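Local coordinates for selenium-binding protein (Sulfolobus tokodaii, PDB 2ECE) that is of unknown function but folds as a beta-propeller of the selenium-binding protein family, and may bind selenium as that family is generally thought to, at residues Asp43-Val48 with His62-Pro67; Asp71-Phe76 with Leu98-Leu103; Phe76-Cys81 with Ile93-Leu98; Arg107-Asp112 with Pro120-Val125. All blocks are in the same frame, centred on the assembly; numbering follows the deposited sequence.

Contact 1 (Asp43-Val48 with His62-Pro67)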
loop_
_atom_site.group_PDB
_atom_site.type_symbol
_atom_site.label_atom_id
_atom_site.label_comp_id
_atom_site.label_asym_id
_atom_site.label_seq_id
_atom_site.Cartn_x
_atom_site.Cartn_y
_atom_site.Cartn_z
ATOM N N ASP A 43 -4.189 -7.165 16.909
ATOM C CA ASP A 43 -3.488 -6.176 16.105
ATOM C C ASP A 43 -4.095 -4.847 16.560
ATOM O O ASP A 43 -5.050 -4.843 17.342
ATOM C CB ASP A 43 -3.740 -6.428 14.615
ATOM C CG ASP A 43 -3.151 -7.749 14.142
ATOM O OD1 ASP A 43 -2.381 -8.367 14.914
ATOM O OD2 ASP A 43 -3.438 -8.166 12.998
ATOM N N PHE A 44 -3.557 -3.728 16.087
ATOM C CA PHE A 44 -4.060 -2.426 16.509
ATOM C C PHE A 44 -3.633 -1.303 15.579
ATOM O O PHE A 44 -2.726 -1.459 14.765
ATOM C CB PHE A 44 -3.544 -2.103 17.920
ATOM C CG PHE A 44 -2.035 -2.056 18.017
ATOM C CD1 PHE A 44 -1.349 -0.842 17.935
ATOM C CD2 PHE A 44 -1.298 -3.231 18.190
ATOM C CE1 PHE A 44 0.046 -0.794 18.028
ATOM C CE2 PHE A 44 0.094 -3.197 18.282
ATOM C CZ PHE A 44 0.773 -1.970 18.202
ATOM N N ILE A 45 -4.306 -0.167 15.716
ATOM C CA ILE A 45 -3.979 1.019 14.937
ATOM C C ILE A 45 -3.242 1.923 15.911
ATOM O O ILE A 45 -3.761 2.251 16.981
ATOM C CB ILE A 45 -5.237 1.765 14.440
ATOM C CG1 ILE A 45 -5.882 0.998 13.281
ATOM C CG2 ILE A 45 -4.856 3.188 14.000
ATOM C CD1 ILE A 45 -5.079 1.041 11.988
ATOM N N ALA A 46 -2.026 2.310 15.556
ATOM C CA ALA A 46 -1.257 3.178 16.431
ATOM C C ALA A 46 -1.399 4.616 15.976
ATOM O O ALA A 46 -1.418 4.893 14.774
ATOM C CB ALA A 46 0.204 2.768 16.417
ATOM N N VAL A 47 -1.516 5.525 16.940
ATOM C CA VAL A 47 -1.627 6.942 16.634
ATOM C C VAL A 47 -0.283 7.566 16.988
ATOM O O VAL A 47 0.089 7.627 18.158
ATOM C CB VAL A 47 -2.736 7.621 17.464
ATOM C CG1 VAL A 47 -2.841 9.087 17.078
ATOM C CG2 VAL A 47 -4.068 6.916 17.228
ATOM N N VAL A 48 0.445 8.014 15.970
ATOM C CA VAL A 48 1.756 8.617 16.159
ATOM C C VAL A 48 1.735 10.131 15.958
ATOM O O VAL A 48 1.240 10.628 14.934
ATOM C CB VAL A 48 2.791 8.002 15.188
ATOM C CG1 VAL A 48 4.139 8.680 15.360
ATOM C CG2 VAL A 48 2.923 6.507 15.451
ATOM N N HIS A 62 -1.504 6.876 21.383
ATOM C CA HIS A 62 -2.693 6.061 21.599
ATOM C C HIS A 62 -2.664 4.831 20.700
ATOM O O HIS A 62 -2.078 4.845 19.618
ATOM C CB HIS A 62 -3.964 6.869 21.306
ATOM C CG HIS A 62 -5.235 6.156 21.659
ATOM N ND1 HIS A 62 -5.613 5.905 22.960
ATOM C CD2 HIS A 62 -6.213 5.632 20.877
ATOM C CE1 HIS A 62 -6.766 5.260 22.968
ATOM N NE2 HIS A 62 -7.152 5.083 21.717
ATOM N N LYS A 63 -3.300 3.766 21.171
ATOM C CA LYS A 63 -3.384 2.522 20.426
ATOM C C LYS A 63 -4.837 2.088 20.406
ATOM O O LYS A 63 -5.470 1.941 21.452
ATOM C CB LYS A 63 -2.529 1.429 21.082
ATOM C CG LYS A 63 -1.022 1.640 20.977
ATOM C CD LYS A 63 -0.270 0.453 21.579
ATOM C CE LYS A 63 1.236 0.590 21.407
ATOM N NZ LYS A 63 1.958 -0.633 21.860
ATOM N N VAL A 64 -5.384 1.925 19.209
ATOM C CA VAL A 64 -6.761 1.477 19.083
ATOM C C VAL A 64 -6.651 -0.041 19.024
ATOM O O VAL A 64 -6.523 -0.632 17.950
ATOM C CB VAL A 64 -7.407 1.999 17.791
ATOM C CG1 VAL A 64 -8.872 1.594 17.744
ATOM C CG2 VAL A 64 -7.267 3.520 17.723
ATOM N N GLU A 65 -6.662 -0.663 20.197
ATOM C CA GLU A 65 -6.551 -2.108 20.290
ATOM C C GLU A 65 -7.835 -2.796 19.812
ATOM O O GLU A 65 -8.941 -2.440 20.228
ATOM C CB GLU A 65 -6.177 -2.488 21.730
ATOM C CG GLU A 65 -4.710 -2.149 22.024
ATOM C CD GLU A 65 -4.338 -2.148 23.502
ATOM O OE1 GLU A 65 -5.178 -2.524 24.349
ATOM O OE2 GLU A 65 -3.185 -1.767 23.810
ATOM N N LEU A 66 -7.678 -3.765 18.912
ATOM C CA LEU A 66 -8.814 -4.489 18.341
ATOM C C LEU A 66 -9.364 -5.584 19.254
ATOM O O LEU A 66 -8.635 -6.145 20.063
ATOM C CB LEU A 66 -8.415 -5.079 16.985
ATOM C CG LEU A 66 -7.913 -4.005 16.009
ATOM C CD1 LEU A 66 -7.493 -4.645 14.701
ATOM C CD2 LEU A 66 -9.017 -2.969 15.780
ATOM N N PRO A 67 -10.664 -5.902 19.125
ATOM C CA PRO A 67 -11.331 -6.928 19.938
ATOM C C PRO A 67 -11.029 -8.382 19.594
ATOM O O PRO A 67 -11.403 -9.277 20.347
ATOM C CB PRO A 67 -12.808 -6.597 19.761
ATOM C CG PRO A 67 -12.851 -6.100 18.347
ATOM C CD PRO A 67 -11.649 -5.176 18.302
#
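The antiparallel hairpin of strands 44-49 and 60-65 brings Phe-44 and Ile-45 against Lys-63 and Val-64, with the two short strand axes 165° apart. Ile-45 and Val-64 form a hydrogen-bonded pair whose two bonds differ in length: Val-64 N to Ile-45 O is 2.8 Å, Ile-45 N to Val-64 O 3.2 Å. Val-64 is the centre of an inverse gamma turn, and a further backbone bond joins Leu-66 N to Asp-43 O (3.2 Å). On the face of Phe-44 and Ala-46, the extended chain of Lys-63 crosses the Phe-44 ring at a slant, its CD 3.8 Å from Phe-44 CE1. The ring is set there by chi1 60°, which tucks it over its own backbone, while Phe-44 CB lies 3.3 Å from Val-64 O. On the other face Ile-45 CB meets Val-64 CB at 4.0 Å. Strand 60-65 is an outermost strand of its four-stranded blade. Strand 27-33 pairs with the far side of 44-49 and in turn with 443-449 from the C-terminal end, consistent with the ring closure of beta-propellers, and Ile-111 of strand 108-112 packs on Ile-45 and Val-64.

Contact 2 (Asp71-Phe76 with Leu98-Leu103)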
loop_
_atom_site.group_PDB
_atom_site.type_symbol
_atom_site.label_atom_id
_atom_site.label_comp_id
_atom_site.label_asym_id
_atom_site.label_seq_id
_atom_site.Cartn_x
_atom_site.Cartn_y
_atom_site.Cartn_z
ATOM N N ASP A 71 -6.140 -10.653 13.011
ATOM C CA ASP A 71 -6.855 -10.019 11.898
ATOM C C ASP A 71 -5.890 -9.876 10.722
ATOM O O ASP A 71 -6.280 -10.014 9.564
ATOM C CB ASP A 71 -7.330 -8.602 12.274
ATOM C CG ASP A 71 -8.642 -8.589 13.054
ATOM O OD1 ASP A 71 -9.668 -9.091 12.541
ATOM O OD2 ASP A 71 -8.653 -8.053 14.180
ATOM N N GLU A 72 -4.629 -9.622 11.073
ATOM C CA GLU A 72 -3.513 -9.354 10.165
ATOM C C GLU A 72 -3.825 -8.026 9.494
ATOM O O GLU A 72 -4.278 -7.979 8.349
ATOM C CB GLU A 72 -3.295 -10.452 9.109
ATOM C CG GLU A 72 -2.212 -10.112 8.027
ATOM C CD GLU A 72 -0.880 -10.878 8.170
ATOM O OE1 GLU A 72 -0.901 -12.090 8.475
ATOM O OE2 GLU A 72 0.195 -10.272 7.950
ATOM N N LEU A 73 -3.625 -6.942 10.241
ATOM C CA LEU A 73 -3.849 -5.608 9.694
ATOM C C LEU A 73 -2.800 -5.427 8.624
ATOM O O LEU A 73 -1.727 -6.055 8.683
ATOM C CB LEU A 73 -3.695 -4.521 10.763
ATOM C CG LEU A 73 -4.802 -4.441 11.823
ATOM C CD1 LEU A 73 -4.805 -3.061 12.460
ATOM C CD2 LEU A 73 -6.157 -4.700 11.179
ATOM N N HIS A 74 -3.153 -4.686 7.581
ATOM C CA HIS A 74 -2.197 -4.468 6.500
ATOM C C HIS A 74 -2.379 -3.065 5.881
ATOM O O HIS A 74 -1.782 -2.084 6.315
ATOM C CB HIS A 74 -2.532 -5.550 5.507
ATOM C CG HIS A 74 -1.526 -5.777 4.428
ATOM N ND1 HIS A 74 -0.473 -6.654 4.575
ATOM C CD2 HIS A 74 -1.490 -5.360 3.141
ATOM C CE1 HIS A 74 0.166 -6.769 3.424
ATOM N NE2 HIS A 74 -0.430 -5.993 2.537
ATOM N N HIS A 75 -3.423 -2.963 5.074
ATOM C CA HIS A 75 -3.736 -1.720 4.366
ATOM C C HIS A 75 -5.070 -1.223 4.912
ATOM O O HIS A 75 -5.887 -2.020 5.373
ATOM C CB HIS A 75 -3.878 -1.952 2.839
ATOM C CG HIS A 75 -2.579 -1.934 2.082
ATOM N ND1 HIS A 75 -1.356 -2.131 2.687
ATOM C CD2 HIS A 75 -2.321 -1.766 0.760
ATOM C CE1 HIS A 75 -0.401 -2.082 1.774
ATOM N NE2 HIS A 75 -0.960 -1.862 0.596
ATOM N N PHE A 76 -5.270 0.090 4.899
ATOM C CA PHE A 76 -6.531 0.677 5.350
ATOM C C PHE A 76 -6.719 2.052 4.716
ATOM O O PHE A 76 -5.799 2.592 4.106
ATOM C CB PHE A 76 -6.620 0.769 6.890
ATOM C CG PHE A 76 -5.641 1.727 7.524
ATOM C CD1 PHE A 76 -4.295 1.400 7.635
ATOM C CD2 PHE A 76 -6.078 2.950 8.033
ATOM C CE1 PHE A 76 -3.389 2.275 8.245
ATOM C CE2 PHE A 76 -5.182 3.840 8.647
ATOM C CZ PHE A 76 -3.835 3.498 8.751
ATOM N N LEU A 98 -11.733 5.662 9.696
ATOM C CA LEU A 98 -10.688 4.831 9.124
ATOM C C LEU A 98 -11.411 3.507 8.886
ATOM O O LEU A 98 -12.106 3.006 9.778
ATOM C CB LEU A 98 -9.532 4.617 10.110
ATOM C CG LEU A 98 -8.663 5.831 10.463
ATOM C CD1 LEU A 98 -7.596 5.409 11.479
ATOM C CD2 LEU A 98 -8.008 6.385 9.199
ATOM N N ILE A 99 -11.270 2.969 7.679
ATOM C CA ILE A 99 -11.877 1.701 7.284
ATOM C C ILE A 99 -10.699 0.727 7.346
ATOM O O ILE A 99 -9.817 0.759 6.484
ATOM C CB ILE A 99 -12.420 1.793 5.837
ATOM C CG1 ILE A 99 -13.330 3.016 5.704
ATOM C CG2 ILE A 99 -13.197 0.539 5.474
ATOM C CD1 ILE A 99 -14.543 2.979 6.609
ATOM N N VAL A 100 -10.690 -0.125 8.374
ATOM C CA VAL A 100 -9.596 -1.063 8.618
ATOM C C VAL A 100 -9.977 -2.534 8.488
ATOM O O VAL A 100 -10.618 -3.096 9.372
ATOM C CB VAL A 100 -9.022 -0.832 10.033
ATOM C CG1 VAL A 100 -7.798 -1.720 10.264
ATOM C CG2 VAL A 100 -8.676 0.647 10.207
ATOM N N PRO A 101 -9.547 -3.187 7.394
ATOM C CA PRO A 101 -9.873 -4.597 7.184
ATOM C C PRO A 101 -8.794 -5.568 7.654
ATOM O O PRO A 101 -7.624 -5.202 7.800
ATOM C CB PRO A 101 -10.067 -4.664 5.676
ATOM C CG PRO A 101 -8.924 -3.792 5.204
ATOM C CD PRO A 101 -8.998 -2.592 6.158
ATOM N N GLY A 102 -9.197 -6.813 7.889
ATOM C CA GLY A 102 -8.238 -7.825 8.294
ATOM C C GLY A 102 -7.852 -8.602 7.049
ATOM O O GLY A 102 -8.717 -9.213 6.403
ATOM N N LEU A 103 -6.571 -8.578 6.688
ATOM C CA LEU A 103 -6.120 -9.298 5.499
ATOM C C LEU A 103 -6.271 -10.817 5.685
ATOM O O LEU A 103 -6.360 -11.557 4.707
ATOM C CB LEU A 103 -4.666 -8.937 5.171
ATOM C CG LEU A 103 -4.022 -9.594 3.942
ATOM C CD1 LEU A 103 -4.849 -9.344 2.687
ATOM C CD2 LEU A 103 -2.616 -9.033 3.771
HETATM O O HOH W 1 -5.562 -3.343 7.788
#
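Phe-76 packs closely on strand 97-101, while the backbone at His-74 and His-75 is bridged to Pro-101 by a water. At the tight end Phe-76 CB lies 3.2 Å from Ile-99 O, and the side chain runs beside Val-100, pointing the same way. A chi1 of 67° turns the ring so that it presents its edge to Leu-98: CD2 of Leu-98 is in the ring plane, 3.8 Å from Phe-76 CE2. Leu-73 adds a further apolar contact, its CD2 3.5 Å from Val-100 CG1. At the other end Leu-103 N bonds to Glu-72 O at 2.9 Å. Leu-103 CD2 then rests over one face of the His-74 imidazole, toward ND1, a CH-pi contact 3.5 Å from the ring centroid and 18° off its normal. His-445 stacks on the same imidazole. Between these ends lies one water, among buried residues, which accepts from His-74 N and donates to both His-75 O and Pro-101 O, each at 2.8 Å. This polar bridge contrasts with the direct carbon contacts at Phe-76 and Leu-73. A loop leading into the first strand of a four-stranded antiparallel sheet and packing along the second is consistent with a beta-propeller blade, here seated about 11 Å from the chain centre, measured from the contact's centre.

Contact 3 (Phe76-Cys81 with Ile93-Leu98)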
loop_
_atom_site.group_PDB
_atom_site.type_symbol
_atom_site.label_atom_id
_atom_site.label_comp_id
_atom_site.label_asym_id
_atom_site.label_seq_id
_atom_site.Cartn_x
_atom_site.Cartn_y
_atom_site.Cartn_z
ATOM N N PHE A 76 -5.270 0.090 4.899
ATOM C CA PHE A 76 -6.531 0.677 5.350
ATOM C C PHE A 76 -6.719 2.052 4.716
ATOM O O PHE A 76 -5.799 2.592 4.106
ATOM C CB PHE A 76 -6.620 0.769 6.890
ATOM C CG PHE A 76 -5.641 1.727 7.524
ATOM C CD1 PHE A 76 -4.295 1.400 7.635
ATOM C CD2 PHE A 76 -6.078 2.950 8.033
ATOM C CE1 PHE A 76 -3.389 2.275 8.245
ATOM C CE2 PHE A 76 -5.182 3.840 8.647
ATOM C CZ PHE A 76 -3.835 3.498 8.751
ATOM N N GLY A 77 -7.910 2.619 4.846
ATOM C CA GLY A 77 -8.149 3.918 4.248
ATOM C C GLY A 77 -9.291 4.675 4.886
ATOM O O GLY A 77 -9.874 4.218 5.864
ATOM N N TRP A 78 -9.602 5.841 4.331
ATOM C CA TRP A 78 -10.684 6.677 4.846
ATOM C C TRP A 78 -12.023 6.362 4.208
ATOM O O TRP A 78 -12.081 5.845 3.094
ATOM C CB TRP A 78 -10.377 8.153 4.594
ATOM C CG TRP A 78 -9.134 8.638 5.256
ATOM C CD1 TRP A 78 -7.897 8.759 4.696
ATOM C CD2 TRP A 78 -9.022 9.123 6.595
ATOM N NE1 TRP A 78 -7.022 9.301 5.603
ATOM C CE2 TRP A 78 -7.686 9.536 6.778
ATOM C CE3 TRP A 78 -9.925 9.252 7.660
ATOM C CZ2 TRP A 78 -7.225 10.073 7.986
ATOM C CZ3 TRP A 78 -9.466 9.789 8.865
ATOM C CH2 TRP A 78 -8.128 10.191 9.013
ATOM N N ASN A 79 -13.101 6.699 4.914
ATOM C CA ASN A 79 -14.449 6.478 4.405
ATOM C C ASN A 79 -14.708 7.432 3.236
ATOM O O ASN A 79 -15.402 7.090 2.282
ATOM C CB ASN A 79 -15.489 6.732 5.507
ATOM C CG ASN A 79 -15.528 8.187 5.943
ATOM O OD1 ASN A 79 -14.541 8.716 6.452
ATOM N ND2 ASN A 79 -16.671 8.841 5.741
ATOM N N ALA A 80 -14.146 8.635 3.317
ATOM C CA ALA A 80 -14.330 9.631 2.267
ATOM C C ALA A 80 -13.093 10.498 2.122
ATOM O O ALA A 80 -12.335 10.691 3.075
ATOM C CB ALA A 80 -15.552 10.512 2.575
ATOM N N CYS A 81 -12.895 11.026 0.921
ATOM C CA CYS A 81 -11.743 11.866 0.674
ATOM C C CYS A 81 -11.981 12.870 -0.454
ATOM O O CYS A 81 -13.125 13.151 -0.796
ATOM C CB CYS A 81 -10.526 10.985 0.399
ATOM S SG CYS A 81 -10.672 9.754 -0.936
ATOM N N ILE A 93 -20.739 13.606 3.194
ATOM C CA ILE A 93 -19.789 12.624 3.696
ATOM C C ILE A 93 -18.556 13.439 4.059
ATOM O O ILE A 93 -18.274 14.451 3.426
ATOM C CB ILE A 93 -19.430 11.533 2.654
ATOM C CG1 ILE A 93 -18.950 12.164 1.347
ATOM C CG2 ILE A 93 -20.627 10.628 2.429
ATOM C CD1 ILE A 93 -18.503 11.138 0.312
ATOM N N GLU A 94 -17.843 13.022 5.095
ATOM C CA GLU A 94 -16.657 13.740 5.535
ATOM C C GLU A 94 -15.531 12.755 5.819
ATOM O O GLU A 94 -15.790 11.584 6.083
ATOM C CB GLU A 94 -16.985 14.554 6.797
ATOM C CG GLU A 94 -17.487 13.720 7.975
ATOM C CD GLU A 94 -17.919 14.566 9.170
ATOM O OE1 GLU A 94 -17.450 15.718 9.294
ATOM O OE2 GLU A 94 -18.717 14.072 9.995
ATOM N N ARG A 95 -14.284 13.219 5.740
ATOM C CA ARG A 95 -13.144 12.351 6.028
ATOM C C ARG A 95 -13.184 12.178 7.537
ATOM O O ARG A 95 -12.622 12.986 8.283
ATOM C CB ARG A 95 -11.829 13.018 5.623
ATOM C CG ARG A 95 -10.624 12.097 5.697
ATOM C CD ARG A 95 -9.329 12.889 5.681
ATOM N NE ARG A 95 -9.140 13.683 4.468
ATOM C CZ ARG A 95 -8.664 13.213 3.318
ATOM N NH1 ARG A 95 -8.325 11.934 3.200
ATOM N NH2 ARG A 95 -8.508 14.033 2.286
ATOM N N ARG A 96 -13.839 11.116 7.986
ATOM C CA ARG A 96 -13.999 10.900 9.411
ATOM C C ARG A 96 -13.614 9.526 9.937
ATOM O O ARG A 96 -13.041 9.410 11.021
ATOM C CB ARG A 96 -15.454 11.194 9.782
ATOM C CG ARG A 96 -15.809 10.876 11.205
ATOM C CD ARG A 96 -17.172 11.421 11.558
ATOM N NE ARG A 96 -17.444 11.198 12.972
ATOM C CZ ARG A 96 -18.511 11.656 13.612
ATOM N NH1 ARG A 96 -19.424 12.371 12.965
ATOM N NH2 ARG A 96 -18.657 11.409 14.908
ATOM N N PHE A 97 -13.917 8.486 9.171
ATOM C CA PHE A 97 -13.634 7.134 9.626
ATOM C C PHE A 97 -12.521 6.392 8.917
ATOM O O PHE A 97 -12.381 6.473 7.695
ATOM C CB PHE A 97 -14.898 6.282 9.520
ATOM C CG PHE A 97 -16.115 6.923 10.117
ATOM C CD1 PHE A 97 -16.927 7.752 9.353
ATOM C CD2 PHE A 97 -16.454 6.688 11.446
ATOM C CE1 PHE A 97 -18.064 8.340 9.904
ATOM C CE2 PHE A 97 -17.587 7.271 12.009
ATOM C CZ PHE A 97 -18.393 8.098 11.234
ATOM N N LEU A 98 -11.733 5.662 9.696
ATOM C CA LEU A 98 -10.688 4.831 9.124
ATOM C C LEU A 98 -11.411 3.507 8.886
ATOM O O LEU A 98 -12.106 3.006 9.778
ATOM C CB LEU A 98 -9.532 4.617 10.110
ATOM C CG LEU A 98 -8.663 5.831 10.463
ATOM C CD1 LEU A 98 -7.596 5.409 11.479
ATOM C CD2 LEU A 98 -8.008 6.385 9.199
#
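Trp-78 is sandwiched between Arg-95 and Leu-98, which lie over opposite faces of its indole. Leu-98 CD2 sits 3.6 Å from the centroid of the six-membered ring and only 6° off the normal, a well-centred CH-pi contact; the same methyl also meets the Phe-76 edge. On the other face Arg-95 CG is 3.5 Å from Trp-78 CD2. The arginine chain bends at chi3, bringing CZ over the five-membered ring at 4.8 Å from its centroid, a cation-pi contact in which the guanidinium stands nearly upright, its plane 83° from the indole. The Asn-79 amide is nearly perpendicular to the Phe-97 ring and lies at that ring's edge. Asn-79 OD1 accepts two backbone N-H groups: Arg-96 N (2.9 Å) on a lone pair in the carbonyl plane, and Phe-97 N (2.8 Å) from well above it. Asn-79 ND2 donates to Glu-94 O at 2.9 Å, nearly along the C=O axis. These three side-chain bonds fix the amide's rotation; the backbone bond from Asn-79 N to Phe-97 O is a fourth link. Cys-81 is disulfide-bonded to Cys-145. Beyond the short Trp-78 and Leu-98 bridge, amide bonds therefore stand in for a regular strand ladder, Ala-80 O is buried without a hydrogen-bond partner in the model, and the indole lies against a guanidinium whose charge is probably balanced by Asp-457.

Contact 4 (Arg107-Asp112 with Pro120-Val125)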
loop_
_atom_site.group_PDB
_atom_site.type_symbol
_atom_site.label_atom_id
_atom_site.label_comp_id
_atom_site.label_asym_id
_atom_site.label_seq_id
_atom_site.Cartn_x
_atom_site.Cartn_y
_atom_site.Cartn_z
ATOM N N ARG A 107 -12.481 -9.294 8.395
ATOM C CA ARG A 107 -13.297 -8.438 9.246
ATOM C C ARG A 107 -13.034 -6.984 8.856
ATOM O O ARG A 107 -11.962 -6.668 8.336
ATOM C CB ARG A 107 -12.923 -8.673 10.717
ATOM C CG ARG A 107 -13.601 -7.747 11.721
ATOM C CD ARG A 107 -13.322 -8.186 13.166
ATOM N NE ARG A 107 -13.852 -9.521 13.462
ATOM C CZ ARG A 107 -13.112 -10.618 13.607
ATOM N NH1 ARG A 107 -11.793 -10.560 13.484
ATOM N NH2 ARG A 107 -13.695 -11.777 13.893
ATOM N N ILE A 108 -14.009 -6.106 9.072
ATOM C CA ILE A 108 -13.820 -4.685 8.761
ATOM C C ILE A 108 -14.177 -3.838 9.975
ATOM O O ILE A 108 -15.282 -3.950 10.523
ATOM C CB ILE A 108 -14.706 -4.198 7.595
ATOM C CG1 ILE A 108 -14.427 -5.008 6.329
ATOM C CG2 ILE A 108 -14.418 -2.707 7.307
ATOM C CD1 ILE A 108 -15.366 -4.670 5.182
ATOM N N TYR A 109 -13.239 -3.007 10.411
ATOM C CA TYR A 109 -13.503 -2.121 11.534
ATOM C C TYR A 109 -13.753 -0.724 10.976
ATOM O O TYR A 109 -13.120 -0.316 9.992
ATOM C CB TYR A 109 -12.303 -2.065 12.484
ATOM C CG TYR A 109 -11.917 -3.395 13.086
ATOM C CD1 TYR A 109 -10.914 -4.179 12.517
ATOM C CD2 TYR A 109 -12.536 -3.857 14.245
ATOM C CE1 TYR A 109 -10.532 -5.385 13.091
ATOM C CE2 TYR A 109 -12.165 -5.064 14.827
ATOM C CZ TYR A 109 -11.162 -5.824 14.250
ATOM O OH TYR A 109 -10.785 -7.013 14.837
ATOM N N ILE A 110 -14.681 -0.005 11.595
ATOM C CA ILE A 110 -14.990 1.364 11.205
ATOM C C ILE A 110 -14.545 2.145 12.436
ATOM O O ILE A 110 -15.158 2.033 13.504
ATOM C CB ILE A 110 -16.504 1.573 10.984
ATOM C CG1 ILE A 110 -17.052 0.511 10.021
ATOM C CG2 ILE A 110 -16.754 2.966 10.420
ATOM C CD1 ILE A 110 -16.403 0.518 8.648
ATOM N N ILE A 111 -13.472 2.918 12.289
ATOM C CA ILE A 111 -12.910 3.673 13.402
ATOM C C ILE A 111 -13.083 5.182 13.242
ATOM O O ILE A 111 -12.544 5.794 12.320
ATOM C CB ILE A 111 -11.416 3.303 13.577
ATOM C CG1 ILE A 111 -11.298 1.788 13.772
ATOM C CG2 ILE A 111 -10.814 4.034 14.776
ATOM C CD1 ILE A 111 -9.881 1.263 13.803
ATOM N N ASP A 112 -13.841 5.770 14.165
ATOM C CA ASP A 112 -14.151 7.197 14.166
ATOM C C ASP A 112 -12.990 8.034 14.710
ATOM O O ASP A 112 -12.501 7.781 15.809
ATOM C CB ASP A 112 -15.399 7.429 15.026
ATOM C CG ASP A 112 -16.044 8.785 14.786
ATOM O OD1 ASP A 112 -15.436 9.637 14.103
ATOM O OD2 ASP A 112 -17.167 8.999 15.290
ATOM N N PRO A 120 -8.920 7.861 18.404
ATOM C CA PRO A 120 -9.987 7.299 17.568
ATOM C C PRO A 120 -10.655 6.153 18.320
ATOM O O PRO A 120 -10.029 5.536 19.179
ATOM C CB PRO A 120 -9.236 6.800 16.330
ATOM C CG PRO A 120 -7.925 7.578 16.357
ATOM C CD PRO A 120 -7.598 7.600 17.811
ATOM N N LYS A 121 -11.914 5.873 18.000
ATOM C CA LYS A 121 -12.639 4.787 18.655
ATOM C C LYS A 121 -13.369 3.916 17.640
ATOM O O LYS A 121 -13.930 4.424 16.674
ATOM C CB LYS A 121 -13.660 5.352 19.652
ATOM C CG LYS A 121 -13.056 5.974 20.912
ATOM C CD LYS A 121 -14.145 6.581 21.790
ATOM C CE LYS A 121 -13.601 7.123 23.106
ATOM N NZ LYS A 121 -13.143 6.049 24.035
ATOM N N ILE A 122 -13.352 2.603 17.861
ATOM C CA ILE A 122 -14.048 1.676 16.975
ATOM C C ILE A 122 -15.533 1.885 17.239
ATOM O O ILE A 122 -15.982 1.737 18.374
ATOM C CB ILE A 122 -13.719 0.208 17.310
ATOM C CG1 ILE A 122 -12.219 -0.047 17.169
ATOM C CG2 ILE A 122 -14.526 -0.722 16.403
ATOM C CD1 ILE A 122 -11.799 -1.419 17.674
ATOM N N ILE A 123 -16.295 2.230 16.207
ATOM C CA ILE A 123 -17.720 2.446 16.389
ATOM C C ILE A 123 -18.599 1.425 15.680
ATOM O O ILE A 123 -19.812 1.403 15.882
ATOM C CB ILE A 123 -18.135 3.880 15.960
ATOM C CG1 ILE A 123 -17.610 4.201 14.559
ATOM C CG2 ILE A 123 -17.631 4.886 16.984
ATOM C CD1 ILE A 123 -18.613 3.943 13.457
ATOM N N LYS A 124 -17.990 0.572 14.860
ATOM C CA LYS A 124 -18.736 -0.459 14.140
ATOM C C LYS A 124 -17.819 -1.552 13.605
ATOM O O LYS A 124 -16.698 -1.284 13.161
ATOM C CB LYS A 124 -19.524 0.154 12.977
ATOM C CG LYS A 124 -20.371 -0.862 12.196
ATOM C CD LYS A 124 -21.375 -0.171 11.275
ATOM C CE LYS A 124 -22.389 -1.160 10.709
ATOM N NZ LYS A 124 -23.571 -0.473 10.118
ATOM N N VAL A 125 -18.293 -2.790 13.668
ATOM C CA VAL A 125 -17.531 -3.922 13.173
ATOM C C VAL A 125 -18.383 -4.723 12.200
ATOM O O VAL A 125 -19.536 -5.039 12.493
ATOM C CB VAL A 125 -17.102 -4.873 14.310
ATOM C CG1 VAL A 125 -16.371 -6.081 13.729
ATOM C CG2 VAL A 125 -16.202 -4.140 15.304
#
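Arg-107 meets Val-125 through the aliphatic part of its chain, CD lying 3.7 Å from Val-125 CG1, while its guanidinium forms salt bridges to Asp-71 and Glu-127. Tyr-109 runs beside Val-125 and points the same way; Tyr-109 CD2 approaches Val-125 CG2 to 3.8 Å, and its hydroxyl is hydrogen-bonded to Asp-71. At Ile-110 the ladder changes step. Ile-110 N bonds to Lys-124 O at 2.9 Å, but Ile-110 O receives Ile-123 N at 2.9 Å and, more weakly, Lys-124 N. Two residues, Ile-123 and Lys-124, thus stand opposite the single Ile-110: a classic beta bulge, in the hairpin that supplies the last two strands of a four-stranded propeller blade. The bulged strands run 132° apart, well short of antiparallel. Ile-123, with chi1 51°, brings its CD1 to 3.7 Å from Ile-110 CG2. Beyond the bulge Ile-111 pairs with Ile-122 and Asp-112 with Lys-121, in a register shifted by one. Ile-111, on the same side of the sheet as Tyr-109, crosses both Pro-120 and Ile-122; its CG2 is 3.5 Å from Pro-120 CB. Asp-112 N bonds to Lys-121 O at 2.8 Å and its O accepts from Lys-121 N, while its carboxylate forms a salt bridge to Arg-96.

From the N terminus, contact 1 closes the hairpin loop between strands 44-49 and 60-65. Contact 2 then opens in the loop that leaves this sheet, and contact 3 is nested inside the longer loop it closes; the two share Phe-76 and Leu-98. Contact 4 follows in series and closes the next hairpin, so none of the loops cross. Contacts 3 and 4 lie in one four-stranded sheet, on which contact 2 lays the loop that leads into it; Leu-98 N is probably hydrogen-bonded to Ile-111 O between its middle strands. Contact 1 belongs to the neighbouring blade. The two blades meet where Leu-66 and Pro-67 pack on Tyr-109, and Asp-43 probably bonds to Leu-73 N of the connecting loop.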